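Local atomic coordinates of capsule biosynthesis protein CapD proenzyme (Bacillus anthracis, PDB entry 3G9K), a protein that cleaves the poly-gamma-D-glutamate capsule of the anthrax bacillus and, as a transpeptidase, links it through an amide bond to meso-diaminopimelic acid in the peptidoglycan. Residues V51-G56 against P102-G107; G107-H112 against E188-F193. One frame throughout, in Å; residues are numbered along the deposited sequence.

How the interactions relate
This is the N-terminal of the two chains cut from the precursor. From its N terminus it runs through helix 44-58, which supplies 51-56, then forms the antiparallel strands 68-74 and 79-83 before 102-107 returns to that helix, and interaction 1 closes the loop. Helix 104-115 continues into interaction 2, whose loop, mostly helical, closes at 188-193, where helix 176-188 gives way to helix 191-194. The two loops follow in series, neither nesting nor crossing, and meet at Gly107. The centres of interactions 1 and 2 lie about 9 Å apart. Direct packing joins them: the selenium of Met108 touches Ser52, and Phe193 packs on Pro102 and Val105. Helix 104-115 is tied to two parts of the gamma-glutamyltransferase-family fold.

Interaction 1: V51-G56 against P102-G107; sequences VSYVLG and PGFVAG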
loop_
_atom_site.group_PDB
_atom_site.type_symbol
_atom_site.label_atom_id
_atom_site.label_comp_id
_atom_site.label_asym_id
_atom_site.label_seq_id
_atom_site.Cartn_x
_atom_site.Cartn_y
_atom_site.Cartn_z
ATOM N N VAL A 51 5.717 -5.184 -11.308
ATOM C CA VAL A 51 4.838 -4.101 -10.890
ATOM C C VAL A 51 5.496 -3.234 -9.821
ATOM O O VAL A 51 5.399 -2.017 -9.880
ATOM C CB VAL A 51 3.451 -4.613 -10.399
ATOM C CG1 VAL A 51 2.660 -3.495 -9.704
ATOM C CG2 VAL A 51 2.605 -5.199 -11.574
ATOM N N SER A 52 6.111 -3.852 -8.819
ATOM C CA SER A 52 6.714 -3.041 -7.716
ATOM C C SER A 52 7.815 -2.134 -8.233
ATOM O O SER A 52 7.838 -0.931 -7.960
ATOM C CB SER A 52 7.257 -3.897 -6.604
ATOM O OG SER A 52 6.205 -4.557 -5.973
ATOM N N TYR A 53 8.700 -2.693 -9.036
ATOM C CA TYR A 53 9.743 -1.875 -9.663
ATOM C C TYR A 53 9.244 -0.767 -10.662
ATOM O O TYR A 53 9.782 0.336 -10.712
ATOM C CB TYR A 53 10.786 -2.803 -10.300
ATOM C CG TYR A 53 11.939 -3.200 -9.404
ATOM C CD1 TYR A 53 12.032 -4.467 -8.865
ATOM C CD2 TYR A 53 12.975 -2.312 -9.161
ATOM C CE1 TYR A 53 13.165 -4.846 -8.065
ATOM C CE2 TYR A 53 14.039 -2.659 -8.392
ATOM C CZ TYR A 53 14.137 -3.930 -7.837
ATOM O OH TYR A 53 15.223 -4.203 -7.069
ATOM N N VAL A 54 8.235 -1.059 -11.475
ATOM C CA VAL A 54 7.639 -0.075 -12.384
ATOM C C VAL A 54 7.034 1.133 -11.626
ATOM O O VAL A 54 7.283 2.285 -11.978
ATOM C CB VAL A 54 6.576 -0.762 -13.308
ATOM C CG1 VAL A 54 5.664 0.269 -13.953
ATOM C CG2 VAL A 54 7.298 -1.670 -14.329
ATOM N N LEU A 55 6.324 0.844 -10.547
ATOM C CA LEU A 55 5.698 1.818 -9.665
ATOM C C LEU A 55 6.777 2.707 -9.063
ATOM O O LEU A 55 6.597 3.933 -8.997
ATOM C CB LEU A 55 4.851 1.130 -8.585
ATOM C CG LEU A 55 3.491 0.606 -9.070
ATOM C CD1 LEU A 55 2.917 -0.243 -7.965
ATOM C CD2 LEU A 55 2.555 1.734 -9.503
ATOM N N GLY A 56 7.923 2.131 -8.700
ATOM C CA GLY A 56 9.058 2.925 -8.174
ATOM C C GLY A 56 9.584 3.906 -9.192
ATOM O O GLY A 56 10.178 4.961 -8.871
ATOM N N PRO A 102 16.740 1.255 3.561
ATOM C CA PRO A 102 15.693 0.764 2.607
ATOM C C PRO A 102 15.639 -0.733 2.429
ATOM O O PRO A 102 16.711 -1.376 2.311
ATOM C CB PRO A 102 16.075 1.475 1.301
ATOM C CG PRO A 102 16.896 2.555 1.707
ATOM C CD PRO A 102 17.653 2.168 2.887
ATOM N N GLY A 103 14.408 -1.280 2.440
ATOM C CA GLY A 103 14.166 -2.683 2.341
ATOM C C GLY A 103 13.677 -3.219 1.014
ATOM O O GLY A 103 13.767 -4.441 0.791
ATOM N N PHE A 104 13.179 -2.325 0.144
ATOM C CA PHE A 104 12.567 -2.687 -1.129
ATOM C C PHE A 104 13.407 -3.697 -1.973
ATOM O O PHE A 104 12.907 -4.785 -2.360
ATOM C CB PHE A 104 12.345 -1.394 -1.949
ATOM C CG PHE A 104 11.591 -1.607 -3.227
ATOM C CD1 PHE A 104 12.264 -1.992 -4.395
ATOM C CD2 PHE A 104 10.226 -1.396 -3.295
ATOM C CE1 PHE A 104 11.591 -2.197 -5.595
ATOM C CE2 PHE A 104 9.533 -1.602 -4.498
ATOM C CZ PHE A 104 10.244 -1.987 -5.655
ATOM N N VAL A 105 14.648 -3.311 -2.299
ATOM C CA VAL A 105 15.528 -4.122 -3.161
ATOM C C VAL A 105 15.784 -5.541 -2.578
ATOM O O VAL A 105 15.647 -6.552 -3.301
ATOM C CB VAL A 105 16.803 -3.356 -3.508
ATOM C CG1 VAL A 105 17.835 -4.263 -4.230
ATOM C CG2 VAL A 105 16.439 -2.137 -4.367
ATOM N N ALA A 106 16.112 -5.602 -1.286
ATOM C CA ALA A 106 16.250 -6.867 -0.524
ATOM C C ALA A 106 14.954 -7.698 -0.475
ATOM O O ALA A 106 14.994 -8.942 -0.628
ATOM C CB ALA A 106 16.743 -6.606 0.881
ATOM N N GLY A 107 13.811 -7.033 -0.305
ATOM C CA GLY A 107 12.508 -7.684 -0.345
ATOM C C GLY A 107 12.227 -8.388 -1.643
ATOM O O GLY A 107 11.874 -9.560 -1.651
HETATM O O HOH W 1 15.692 -6.709 -5.975
#
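Tyr53 and Phe104 form a T-shaped (edge-to-face) aromatic pair between helix 44-58 and the first turn of helix 104-115, inside the gamma-glutamyltranspeptidase fold of the Ntn clan. The ring centroids are 5.0 Å apart and the planes stand at 88°, with Phe104 giving the edge and Tyr53 the face. Phe104 CE1 lies over the middle of the tyrosine ring, which explains why all six ring carbons of Tyr53 are at nearly equal distances from it; the shortest, Tyr53 CE2 to Phe104 CE1, is 3.7 Å. With CG anti to the backbone N (chi1 -174°), Phe104 extends across to the opposite helix.

Van der Waals packing continues along the phenylalanine rim. Phe104 CZ meets the backbone of Ser52, 3.5 Å from its O, and also its CB at 3.7 Å, while Ser52 OG bonds back to Ala48 O within the helix. Ile65 touches Tyr53, Phe104 and Val105, and Ile185 of helix 176-188 adds to the packing on Tyr53 and Val105.

Polar contact is made through one water. It lies in the plane of the tyrosine ring, 2.8 Å from Tyr53 OH, and donates to Val105 O at 2.7 Å. Beside this bridge, Val105 CG2 rests 3.6 Å from Tyr53 OH.

Interaction 2: G107-H112 against E188-F193; sequences GMEYIH and EGAKGF
The Glu109 side chain leaves its helix with CG trans to N and stays extended at the next bond (chi2 165°), which carries the carboxylate from helix 104-115 to the backbone at Gly189 and Ala190. There Glu109 OE1 accepts a hydrogen bond from Ala190 N at 2.9 Å. The bond is bent, with an N-H...O angle of 140°, and the donor approaches on the syn side, 30° out of the carboxylate plane. The other oxygen, Glu109 OE2, is in van der Waals contact with Ala190 CB at 3.5 Å, so the methyl group and the amide of one residue both meet the carboxylate.

Gly189 follows the last turn of helix 176-188, and its positive phi turns the chain away towards helix 191-194. The glutamate therefore grips the connection between two helices of the gamma-glutamyltranspeptidase fold. Gly189 CA comes within 3.5 Å of Glu109 OE1, with no side chain in the way. The two segments bury 97 Å² between them, and none of the touching residues is fully buried. Past the glycine, Gly189 O accepts Gly192 N and Ala190 O accepts Phe193 N, 2.8 Å away, as the chain winds up again.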
loop_
_atom_site.group_PDB
_atom_site.type_symbol
_atom_site.label_atom_id
_atom_site.label_comp_id
_atom_site.label_asym_id
_atom_site.label_seq_id
_atom_site.Cartn_x
_atom_site.Cartn_y
_atom_site.Cartn_z
ATOM N N GLY A 107 13.811 -7.033 -0.305
ATOM C CA GLY A 107 12.508 -7.684 -0.345
ATOM C C GLY A 107 12.227 -8.388 -1.643
ATOM O O GLY A 107 11.874 -9.560 -1.651
HETATM N N MSE A 108 12.375 -7.632 -2.733
HETATM C CA MSE A 108 12.119 -8.164 -4.069
HETATM C C MSE A 108 13.054 -9.329 -4.390
HETATM O O MSE A 108 12.611 -10.350 -4.949
HETATM C CB MSE A 108 12.255 -7.062 -5.130
HETATM C CG MSE A 108 11.220 -5.923 -5.020
HETATM SE SE MSE A 108 9.374 -6.541 -5.023
HETATM C CE MSE A 108 8.752 -5.902 -3.330
ATOM N N GLU A 109 14.346 -9.216 -4.010
ATOM C CA GLU A 109 15.262 -10.321 -4.267
ATOM C C GLU A 109 14.911 -11.565 -3.459
ATOM O O GLU A 109 14.969 -12.675 -3.996
ATOM C CB GLU A 109 16.712 -9.952 -4.001
ATOM C CG GLU A 109 17.682 -11.120 -4.292
ATOM C CD GLU A 109 19.096 -10.638 -4.374
ATOM O OE1 GLU A 109 19.437 -9.974 -5.372
ATOM O OE2 GLU A 109 19.839 -10.891 -3.425
ATOM N N TYR A 110 14.589 -11.391 -2.181
ATOM C CA TYR A 110 14.140 -12.480 -1.308
ATOM C C TYR A 110 12.866 -13.168 -1.815
ATOM O O TYR A 110 12.748 -14.394 -1.830
ATOM C CB TYR A 110 13.886 -11.980 0.113
ATOM C CG TYR A 110 13.527 -13.103 1.067
ATOM C CD1 TYR A 110 12.245 -13.661 1.070
ATOM C CD2 TYR A 110 14.489 -13.647 1.935
ATOM C CE1 TYR A 110 11.936 -14.715 1.895
ATOM C CE2 TYR A 110 14.175 -14.707 2.781
ATOM C CZ TYR A 110 12.910 -15.225 2.746
ATOM O OH TYR A 110 12.593 -16.279 3.571
ATOM N N ILE A 111 11.902 -12.349 -2.209
ATOM C CA ILE A 111 10.659 -12.813 -2.809
ATOM C C ILE A 111 10.943 -13.583 -4.070
ATOM O O ILE A 111 10.435 -14.663 -4.270
ATOM C CB ILE A 111 9.716 -11.610 -3.110
ATOM C CG1 ILE A 111 9.209 -11.067 -1.759
ATOM C CG2 ILE A 111 8.546 -12.027 -4.085
ATOM C CD1 ILE A 111 8.521 -9.631 -1.766
ATOM N N HIS A 112 11.754 -13.012 -4.962
ATOM C CA HIS A 112 12.108 -13.741 -6.150
ATOM C C HIS A 112 12.737 -15.120 -5.870
ATOM O O HIS A 112 12.332 -16.123 -6.470
ATOM C CB HIS A 112 13.095 -12.943 -7.000
ATOM C CG HIS A 112 13.678 -13.757 -8.105
ATOM N ND1 HIS A 112 14.793 -14.553 -7.930
ATOM C CD2 HIS A 112 13.242 -13.980 -9.366
ATOM C CE1 HIS A 112 15.032 -15.209 -9.053
ATOM N NE2 HIS A 112 14.095 -14.899 -9.931
ATOM N N GLU A 188 24.226 -7.008 -10.597
ATOM C CA GLU A 188 24.895 -7.503 -9.370
ATOM C C GLU A 188 23.987 -8.093 -8.299
ATOM O O GLU A 188 24.461 -8.649 -7.301
ATOM C CB GLU A 188 25.739 -6.378 -8.757
ATOM C CG GLU A 188 26.656 -5.672 -9.756
ATOM C CD GLU A 188 27.483 -4.595 -9.111
ATOM O OE1 GLU A 188 27.434 -4.492 -7.861
ATOM O OE2 GLU A 188 28.228 -3.911 -9.853
ATOM N N GLY A 189 22.687 -8.016 -8.502
ATOM C CA GLY A 189 21.768 -8.398 -7.451
ATOM C C GLY A 189 21.697 -7.296 -6.415
ATOM O O GLY A 189 22.132 -6.175 -6.644
ATOM N N ALA A 190 21.228 -7.672 -5.233
ATOM C CA ALA A 190 21.031 -6.736 -4.143
ATOM C C ALA A 190 22.314 -6.073 -3.701
ATOM O O ALA A 190 22.301 -4.894 -3.269
ATOM C CB ALA A 190 20.371 -7.453 -2.971
ATOM N N LYS A 191 23.443 -6.757 -3.865
ATOM C CA LYS A 191 24.755 -6.137 -3.619
ATOM C C LYS A 191 24.965 -4.844 -4.386
ATOM O O LYS A 191 25.725 -3.982 -3.951
ATOM C CB LYS A 191 25.922 -7.094 -3.964
ATOM C CG LYS A 191 26.067 -8.263 -2.969
ATOM C CD LYS A 191 27.263 -9.160 -3.310
ATOM C CE LYS A 191 27.525 -10.173 -2.189
ATOM N NZ LYS A 191 28.027 -9.503 -0.942
ATOM N N GLY A 192 24.338 -4.729 -5.554
ATOM C CA GLY A 192 24.378 -3.519 -6.352
ATOM C C GLY A 192 23.766 -2.300 -5.694
ATOM O O GLY A 192 23.970 -1.212 -6.172
ATOM N N PHE A 193 22.928 -2.518 -4.680
ATOM C CA PHE A 193 22.290 -1.443 -3.892
ATOM C C PHE A 193 22.942 -1.323 -2.501
ATOM O O PHE A 193 23.270 -0.220 -2.094
ATOM C CB PHE A 193 20.802 -1.733 -3.759
ATOM C CG PHE A 193 20.000 -0.666 -3.037
ATOM C CD1 PHE A 193 19.404 0.372 -3.740
ATOM C CD2 PHE A 193 19.766 -0.751 -1.663
ATOM C CE1 PHE A 193 18.643 1.327 -3.106
ATOM C CE2 PHE A 193 18.994 0.211 -1.019
ATOM C CZ PHE A 193 18.447 1.247 -1.728
#